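Local coordinates for protein LRA-12 (Uncultured bacterium, PDB 5AEB) that probably hydrolyses beta-lactam antibiotics, carbapenems among them, as a di-zinc metallo-beta-lactamase of class B3, at residues A[103-117]-A[129-141]. Sequence-based numbering, arbitrary orientation.
With CO (cobalt (II) ion), chain G.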
ATOM      1  N   LYS A 103      -8.247  13.331   5.745  1.00 20.83           N
ATOM      2  CA  LYS A 103      -7.417  12.969   6.910  1.00 20.92           C
ATOM      3  C   LYS A 103      -6.453  11.844   6.509  1.00 20.14           C
ATOM      4  O   LYS A 103      -6.870  10.806   5.921  1.00 19.85           O
ATOM      5  CB  LYS A 103      -8.308  12.529   8.085  1.00 22.07           C
ATOM      6  CG  LYS A 103      -9.058  13.702   8.727  1.00 24.14           C
ATOM      7  CD  LYS A 103      -9.895  13.274   9.940  1.00 25.96           C
ATOM      8  CE  LYS A 103     -10.384  14.489  10.751  1.00 27.20           C
ATOM      9  NZ  LYS A 103     -11.621  14.145  11.527  1.00 28.46           N
ATOM     10  N   LEU A 104      -5.174  12.036   6.793  1.00 19.26           N
ATOM     11  CA  LEU A 104      -4.199  11.002   6.517  1.00 18.58           C
ATOM     12  C   LEU A 104      -4.001  10.181   7.782  1.00 18.78           C
ATOM     13  O   LEU A 104      -3.759  10.727   8.873  1.00 18.93           O
ATOM     14  CB  LEU A 104      -2.878  11.614   6.039  1.00 18.47           C
ATOM     15  CG  LEU A 104      -1.640  10.719   6.151  1.00 18.34           C
ATOM     16  CD1 LEU A 104      -1.657   9.562   5.152  1.00 17.47           C
ATOM     17  CD2 LEU A 104      -0.428  11.601   5.917  1.00 18.88           C
ATOM     18  N   MET A 105      -4.161   8.867   7.663  1.00 18.78           N
ATOM     19  CA  MET A 105      -3.959   8.010   8.815  1.00 19.38           C
ATOM     20  C   MET A 105      -2.786   7.096   8.541  1.00 18.96           C
ATOM     21  O   MET A 105      -2.697   6.474   7.483  1.00 18.50           O
ATOM     22  CB  MET A 105      -5.219   7.234   9.145  1.00 20.05           C
ATOM     23  CG  MET A 105      -6.433   8.138   9.190  1.00 21.25           C
ATOM     24  SD  MET A 105      -7.863   7.236   9.777  1.00 22.55           S
ATOM     25  CE  MET A 105      -9.059   8.584   9.856  1.00 23.00           C
ATOM     26  N   ALA A 106      -1.868   7.018   9.492  1.00 18.95           N
ATOM     27  CA  ALA A 106      -0.639   6.276   9.249  1.00 18.74           C
ATOM     28  C   ALA A 106      -0.194   5.426  10.431  1.00 18.89           C
ATOM     29  O   ALA A 106      -0.368   5.809  11.599  1.00 19.08           O
ATOM     30  CB  ALA A 106       0.478   7.229   8.806  1.00 18.90           C
ATOM     31  N   ASP A 107       0.366   4.256  10.112  1.00 18.63           N
ATOM     32  CA  ASP A 107       1.011   3.417  11.109  1.00 18.98           C
ATOM     33  C   ASP A 107       2.027   4.310  11.837  1.00 19.49           C
ATOM     34  O   ASP A 107       2.904   4.924  11.211  1.00 19.02           O
ATOM     35  CB  ASP A 107       1.679   2.231  10.428  1.00 18.93           C
ATOM     36  CG  ASP A 107       2.231   1.200  11.402  1.00 19.68           C
ATOM     37  OD1 ASP A 107       3.001   1.584  12.340  1.00 20.42           O
ATOM     38  OD2 ASP A 107       1.942  -0.002  11.201  1.00 19.62           O
ATOM     39  N   GLU A 108       1.874   4.407  13.152  1.00 20.32           N
ATOM     40  CA  GLU A 108       2.804   5.163  13.980  1.00 21.24           C
ATOM     41  C   GLU A 108       4.284   4.922  13.632  1.00 21.36           C
ATOM     42  O   GLU A 108       5.065   5.853  13.653  1.00 21.58           O
ATOM     43  CB  GLU A 108       2.591   4.842  15.447  1.00 22.36           C
ATOM     44  CG  GLU A 108       3.010   5.972  16.383  1.00 23.79           C
ATOM     45  CD  GLU A 108       2.472   5.760  17.794  1.00 25.08           C
ATOM     46  OE1 GLU A 108       2.450   4.617  18.292  1.00 26.48           O
ATOM     47  OE2 GLU A 108       2.060   6.712  18.437  1.00 25.66           O
ATOM     48  N   GLY A 109       4.672   3.676  13.332  1.00 21.42           N
ATOM     49  CA  GLY A 109       6.080   3.376  13.001  1.00 21.63           C
ATOM     50  C   GLY A 109       6.660   4.212  11.856  1.00 21.59           C
ATOM     51  O   GLY A 109       7.853   4.340  11.737  1.00 22.27           O
ATOM     52  N   ASP A 110       5.816   4.767  10.985  1.00 21.05           N
ATOM     53  CA  ASP A 110       6.305   5.502   9.832  1.00 20.79           C
ATOM     54  C   ASP A 110       6.043   7.007   9.947  1.00 20.86           C
ATOM     55  O   ASP A 110       6.384   7.766   9.031  1.00 20.71           O
ATOM     56  CB  ASP A 110       5.673   4.968   8.552  1.00 20.30           C
ATOM     57  CG  ASP A 110       6.481   3.834   7.899  1.00 20.59           C
ATOM     58  OD1 ASP A 110       7.649   3.564   8.296  1.00 21.61           O
ATOM     59  OD2 ASP A 110       5.930   3.212   6.965  1.00 20.20           O
ATOM     60  N   ALA A 111       5.458   7.443  11.072  1.00 21.09           N
ATOM     61  CA  ALA A 111       4.975   8.834  11.183  1.00 21.22           C
ATOM     62  C   ALA A 111       6.122   9.801  10.995  1.00 21.73           C
ATOM     63  O   ALA A 111       5.985  10.777  10.255  1.00 21.33           O
ATOM     64  CB  ALA A 111       4.287   9.080  12.517  1.00 21.75           C
ATOM     65  N   THR A 112       7.246   9.484  11.639  1.00 22.50           N
ATOM     66  CA  THR A 112       8.473  10.278  11.583  1.00 23.86           C
ATOM     67  C   THR A 112       9.077  10.343  10.179  1.00 23.83           C
ATOM     68  O   THR A 112       9.346  11.446   9.669  1.00 24.28           O
ATOM     69  CB  THR A 112       9.527   9.762  12.600  1.00 24.87           C
ATOM     70  OG1 THR A 112       8.972   9.870  13.913  1.00 25.40           O
ATOM     71  CG2 THR A 112      10.810  10.632  12.586  1.00 25.94           C
ATOM     72  N   VAL A 113       9.303   9.187   9.561  1.00 23.46           N
ATOM     73  CA  VAL A 113       9.806   9.163   8.199  1.00 23.82           C
ATOM     74  C   VAL A 113       8.878   9.991   7.296  1.00 23.26           C
ATOM     75  O   VAL A 113       9.346  10.728   6.446  1.00 23.31           O
ATOM     76  CB  VAL A 113       9.951   7.725   7.671  1.00 24.11           C
ATOM     77  CG1 VAL A 113      10.221   7.722   6.179  1.00 24.42           C
ATOM     78  CG2 VAL A 113      11.085   7.008   8.395  1.00 25.42           C
ATOM     79  N   MET A 114       7.564   9.896   7.525  1.00 22.71           N
ATOM     80  CA  MET A 114       6.600  10.614   6.690  1.00 22.81           C
ATOM     81  C   MET A 114       6.709  12.122   6.866  1.00 22.68           C
ATOM     82  O   MET A 114       6.687  12.860   5.886  1.00 22.25           O
ATOM     83  CB  MET A 114       5.168  10.165   6.979  1.00 22.79           C
ATOM     84  CG  MET A 114       4.803   8.880   6.276  1.00 23.30           C
ATOM     85  SD  MET A 114       3.229   8.178   6.824  1.00 25.86           S
ATOM     86  CE  MET A 114       2.029   9.325   6.136  1.00 23.59           C
ATOM     87  N   ALA A 115       6.827  12.547   8.119  1.00 23.15           N
ATOM     88  CA  ALA A 115       6.972  13.946   8.474  1.00 23.84           C
ATOM     89  C   ALA A 115       8.280  14.554   7.928  1.00 24.83           C
ATOM     90  O   ALA A 115       8.339  15.768   7.683  1.00 25.64           O
ATOM     91  CB  ALA A 115       6.867  14.114   9.989  1.00 23.84           C
ATOM     92  N   ASP A 116       9.317  13.741   7.713  1.00 25.41           N
ATOM     93  CA  ASP A 116      10.559  14.289   7.098  1.00 26.93           C
ATOM     94  C   ASP A 116      10.798  13.888   5.644  1.00 26.66           C
ATOM     95  O   ASP A 116      11.895  14.079   5.125  1.00 27.49           O
ATOM     96  CB  ASP A 116      11.820  14.015   7.938  1.00 28.15           C
ATOM     97  CG  ASP A 116      12.127  12.529   8.075  1.00 28.85           C
ATOM     98  OD1 ASP A 116      11.993  11.748   7.081  1.00 28.78           O
ATOM     99  OD2 ASP A 116      12.516  12.132   9.202  1.00 30.14           O
ATOM    100  N   GLY A 117       9.782  13.333   4.995  1.00 25.86           N
ATOM    101  CA  GLY A 117       9.916  12.970   3.586  1.00 26.11           C
ATOM    102  C   GLY A 117      10.952  11.894   3.271  1.00 26.85           C
ATOM    103  O   GLY A 117      11.451  11.821   2.134  1.00 27.33           O
ATOM    104  N   SER A 129      15.192  14.758   1.853  1.00 35.72           N
ATOM    105  CA  SER A 129      13.836  14.260   1.549  1.00 33.50           C
ATOM    106  C   SER A 129      13.711  13.621   0.176  1.00 32.58           C
ATOM    107  O   SER A 129      14.119  14.207  -0.822  1.00 32.58           O
ATOM    108  CB  SER A 129      12.793  15.373   1.683  1.00 32.51           C
ATOM    109  OG  SER A 129      12.511  15.626   3.041  1.00 32.05           O
ATOM    110  N   MET A 130      13.134  12.418   0.137  1.00 31.63           N
ATOM    111  CA  MET A 130      12.881  11.711  -1.127  1.00 30.89           C
ATOM    112  C   MET A 130      11.460  11.879  -1.678  1.00 28.14           C
ATOM    113  O   MET A 130      11.200  11.604  -2.841  1.00 28.06           O
ATOM    114  CB  MET A 130      13.243  10.242  -0.986  1.00 32.72           C
ATOM    115  CG  MET A 130      14.693  10.019  -0.577  1.00 36.62           C
ATOM    116  SD  MET A 130      14.870   8.463   0.321  1.00 41.00           S
ATOM    117  CE  MET A 130      14.511   7.344  -1.022  1.00 38.60           C
ATOM    118  N   PHE A 131      10.547  12.334  -0.833  1.00 26.12           N
ATOM    119  CA  PHE A 131       9.178  12.691  -1.251  1.00 24.71           C
ATOM    120  C   PHE A 131       8.709  13.858  -0.375  1.00 24.03           C
ATOM    121  O   PHE A 131       9.306  14.105   0.692  1.00 23.68           O
ATOM    122  CB  PHE A 131       8.210  11.490  -1.126  1.00 23.28           C
ATOM    123  CG  PHE A 131       8.159  10.894   0.255  1.00 22.43           C
ATOM    124  CD1 PHE A 131       7.244  11.356   1.197  1.00 21.91           C
ATOM    125  CD2 PHE A 131       9.022   9.863   0.612  1.00 22.40           C
ATOM    126  CE1 PHE A 131       7.210  10.810   2.486  1.00 21.78           C
ATOM    127  CE2 PHE A 131       8.987   9.300   1.885  1.00 22.35           C
ATOM    128  CZ  PHE A 131       8.075   9.769   2.830  1.00 21.92           C
ATOM    129  N   GLU A 132       7.655  14.560  -0.810  1.00 23.48           N
ATOM    130  CA  GLU A 132       7.123  15.700  -0.016  1.00 23.79           C
ATOM    131  C   GLU A 132       6.623  15.215   1.349  1.00 22.77           C
ATOM    132  O   GLU A 132       5.769  14.324   1.409  1.00 22.06           O
ATOM    133  CB  GLU A 132       6.011  16.452  -0.771  1.00 24.33           C
ATOM    134  CG  GLU A 132       5.467  17.719  -0.068  1.00 25.45           C
ATOM    135  CD  GLU A 132       6.485  18.856   0.007  1.00 27.53           C
ATOM    136  OE1 GLU A 132       7.326  19.008  -0.907  1.00 27.46           O
ATOM    137  OE2 GLU A 132       6.461  19.597   1.018  1.00 29.51           O
ATOM    138  N   PRO A 133       7.185  15.763   2.446  1.00 22.82           N
ATOM    139  CA  PRO A 133       6.714  15.426   3.795  1.00 22.43           C
ATOM    140  C   PRO A 133       5.186  15.520   3.930  1.00 21.48           C
ATOM    141  O   PRO A 133       4.563  16.373   3.330  1.00 21.24           O
ATOM    142  CB  PRO A 133       7.357  16.502   4.669  1.00 23.07           C
ATOM    143  CG  PRO A 133       8.628  16.824   3.949  1.00 24.11           C
ATOM    144  CD  PRO A 133       8.311  16.710   2.480  1.00 23.73           C
ATOM    145  N   ILE A 134       4.607  14.625   4.714  1.00 21.01           N
ATOM    146  CA  ILE A 134       3.205  14.704   5.083  1.00 20.82           C
ATOM    147  C   ILE A 134       3.097  14.428   6.583  1.00 20.99           C
ATOM    148  O   ILE A 134       3.834  13.597   7.138  1.00 20.86           O
ATOM    149  CB  ILE A 134       2.271  13.692   4.367  1.00 20.05           C
ATOM    150  CG1 ILE A 134       2.777  13.227   3.011  1.00 20.03           C
ATOM    151  CG2 ILE A 134       0.922  14.361   4.165  1.00 20.09           C
ATOM    152  CD1 ILE A 134       3.674  12.010   3.106  1.00 20.48           C
ATOM    153  N   ILE A 135       2.159  15.094   7.224  1.00 21.45           N
ATOM    154  CA  ILE A 135       1.903  14.844   8.655  1.00 22.39           C
ATOM    155  C   ILE A 135       0.575  14.102   8.802  1.00 22.14           C
ATOM    156  O   ILE A 135      -0.462  14.571   8.318  1.00 22.14           O
ATOM    157  CB  ILE A 135       1.887  16.159   9.440  1.00 23.26           C
ATOM    158  CG1 ILE A 135       3.279  16.785   9.390  1.00 24.01           C
ATOM    159  CG2 ILE A 135       1.381  15.966  10.884  1.00 23.46           C
ATOM    160  CD1 ILE A 135       3.261  18.289   9.597  1.00 25.17           C
ATOM    161  N   ALA A 136       0.597  12.949   9.461  1.00 21.96           N
ATOM    162  CA  ALA A 136      -0.636  12.208   9.662  1.00 21.96           C
ATOM    163  C   ALA A 136      -1.575  12.896  10.694  1.00 22.71           C
ATOM    164  O   ALA A 136      -1.136  13.412  11.712  1.00 22.60           O
ATOM    165  CB  ALA A 136      -0.332  10.787  10.061  1.00 22.00           C
ATOM    166  N   ASP A 137      -2.861  12.911  10.378  1.00 22.79           N
ATOM    167  CA  ASP A 137      -3.867  13.358  11.283  1.00 23.89           C
ATOM    168  C   ASP A 137      -4.181  12.261  12.302  1.00 24.06           C
ATOM    169  O   ASP A 137      -4.588  12.568  13.399  1.00 24.33           O
ATOM    170  CB  ASP A 137      -5.119  13.768  10.508  1.00 25.01           C
ATOM    171  CG  ASP A 137      -4.823  14.826   9.453  1.00 25.33           C
ATOM    172  OD1 ASP A 137      -4.754  15.996   9.811  1.00 27.69           O
ATOM    173  OD2 ASP A 137      -4.642  14.510   8.282  1.00 24.37           O
ATOM    174  N   ARG A 138      -4.019  10.987  11.951  1.00 23.56           N
ATOM    175  CA  ARG A 138      -4.181   9.934  12.976  1.00 24.10           C
ATOM    176  C   ARG A 138      -3.001   8.970  12.960  1.00 22.99           C
ATOM    177  O   ARG A 138      -2.579   8.507  11.901  1.00 21.64           O
ATOM    178  CB  ARG A 138      -5.511   9.157  12.873  1.00 24.99           C
ATOM    179  CG  ARG A 138      -6.064   8.859  14.262  1.00 27.19           C
ATOM    180  CD  ARG A 138      -6.519   7.431  14.575  1.00 27.94           C
ATOM    181  NE  ARG A 138      -7.675   7.013  13.796  1.00 28.12           N
ATOM    182  CZ  ARG A 138      -8.242   5.805  13.862  1.00 28.02           C
ATOM    183  NH1 ARG A 138      -7.805   4.878  14.699  1.00 28.45           N
ATOM    184  NH2 ARG A 138      -9.276   5.531  13.090  1.00 28.29           N
ATOM    185  N   LEU A 139      -2.457   8.691  14.140  1.00 23.01           N
ATOM    186  CA  LEU A 139      -1.436   7.665  14.282  1.00 22.26           C
ATOM    187  C   LEU A 139      -2.160   6.396  14.659  1.00 22.17           C
ATOM    188  O   LEU A 139      -2.827   6.339  15.684  1.00 22.51           O
ATOM    189  CB  LEU A 139      -0.405   8.053  15.345  1.00 23.25           C
ATOM    190  CG  LEU A 139       0.239   9.441  15.186  1.00 23.44           C
ATOM    191  CD1 LEU A 139       1.225   9.722  16.312  1.00 24.26           C
ATOM    192  CD2 LEU A 139       0.937   9.522  13.829  1.00 22.56           C
ATOM    193  N   LEU A 140      -2.043   5.398  13.794  1.00 21.24           N
ATOM    194  CA  LEU A 140      -2.641   4.092  13.963  1.00 21.11           C
ATOM    195  C   LEU A 140      -1.672   3.102  14.585  1.00 21.47           C
ATOM    196  O   LEU A 140      -0.469   3.116  14.250  1.00 20.81           O
ATOM    197  CB  LEU A 140      -2.991   3.542  12.586  1.00 20.66           C
ATOM    198  CG  LEU A 140      -3.975   4.374  11.745  1.00 20.41           C
ATOM    199  CD1 LEU A 140      -4.061   3.860  10.317  1.00 19.56           C
ATOM    200  CD2 LEU A 140      -5.325   4.351  12.449  1.00 20.80           C
ATOM    201  N   HIS A 141      -2.219   2.223  15.437  1.00 21.73           N
ATOM    202  CA  HIS A 141      -1.480   1.117  16.044  1.00 22.30           C
ATOM    203  C   HIS A 141      -2.054  -0.160  15.527  1.00 22.30           C
ATOM    204  O   HIS A 141      -3.187  -0.177  15.012  1.00 21.80           O
ATOM    205  CB  HIS A 141      -1.612   1.156  17.586  1.00 23.15           C
ATOM    206  CG  HIS A 141      -1.482   2.553  18.174  1.00 23.67           C
ATOM    207  ND1 HIS A 141      -2.563   3.334  18.448  1.00 24.04           N
ATOM    208  CD2 HIS A 141      -0.358   3.311  18.502  1.00 23.89           C
ATOM    209  CE1 HIS A 141      -2.146   4.528  18.926  1.00 24.36           C
ATOM    210  NE2 HIS A 141      -0.794   4.514  18.964  1.00 24.23           N
TER
HETATM  211 CO    CO G1311       0.688   5.801  19.433  0.70  6.37          CO
HETATM  212  O   HOH W   1       3.652  12.200   9.405  1.00 15.35           O
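One face of the Phe131 ring lies against the backbone of Gly117, whose CA makes a CH-pi contact 3.8 Å from the ring centroid. With CG between the backbone N and the carbonyl carbon (chi1 56°), the ring is carried back over Gly117. Gly117, whose positive phi suits glycine, ends helix 111-115 in a Schellman motif, with Phe131, Ser129 and Pro133 packed close about it; its carbonyl accepts from Met130 N and Phe131 N, which arrive from opposite faces of the carbonyl plane. At the edge of the His141 ring, near its plane, sits Glu108 OE1. Cobalt joins the two side chains, bound by His141 NE2 at 2.0 Å and by both Glu108 oxygens, the nearer being OE2 at 1.9 Å; the planes of carboxylate and imidazole stand 74° apart. Leu140 CD2, of the same segment, lies over the rim of one face of the Arg138 guanidinium, which Met105 SD meets obliquely; NH2 bonds to Thr145 O.

Between these ends, Asp137 offers the anti lone pair of OD2 to Leu104 N (2.9 Å, 167°), extending the parallel pairing of strands 103-107 and 138-140 with a side chain. Small Ala106 and Ala136 let their CB atoms approach to 3.9 Å, while branched Leu104 and Ile134 cross at about a right angle. A water links Ala111 O, Ile134 O and Ala136 N.

The segments hold the elements of a beta-alpha-beta unit, with 138-140 an edge strand beside 103-107, which pairs in turn with 77-81. Ile134 packs on helix 93-100, Phe131 on helix 87-90, and Leu140 on Met155 of strand 151-157 in the second sheet.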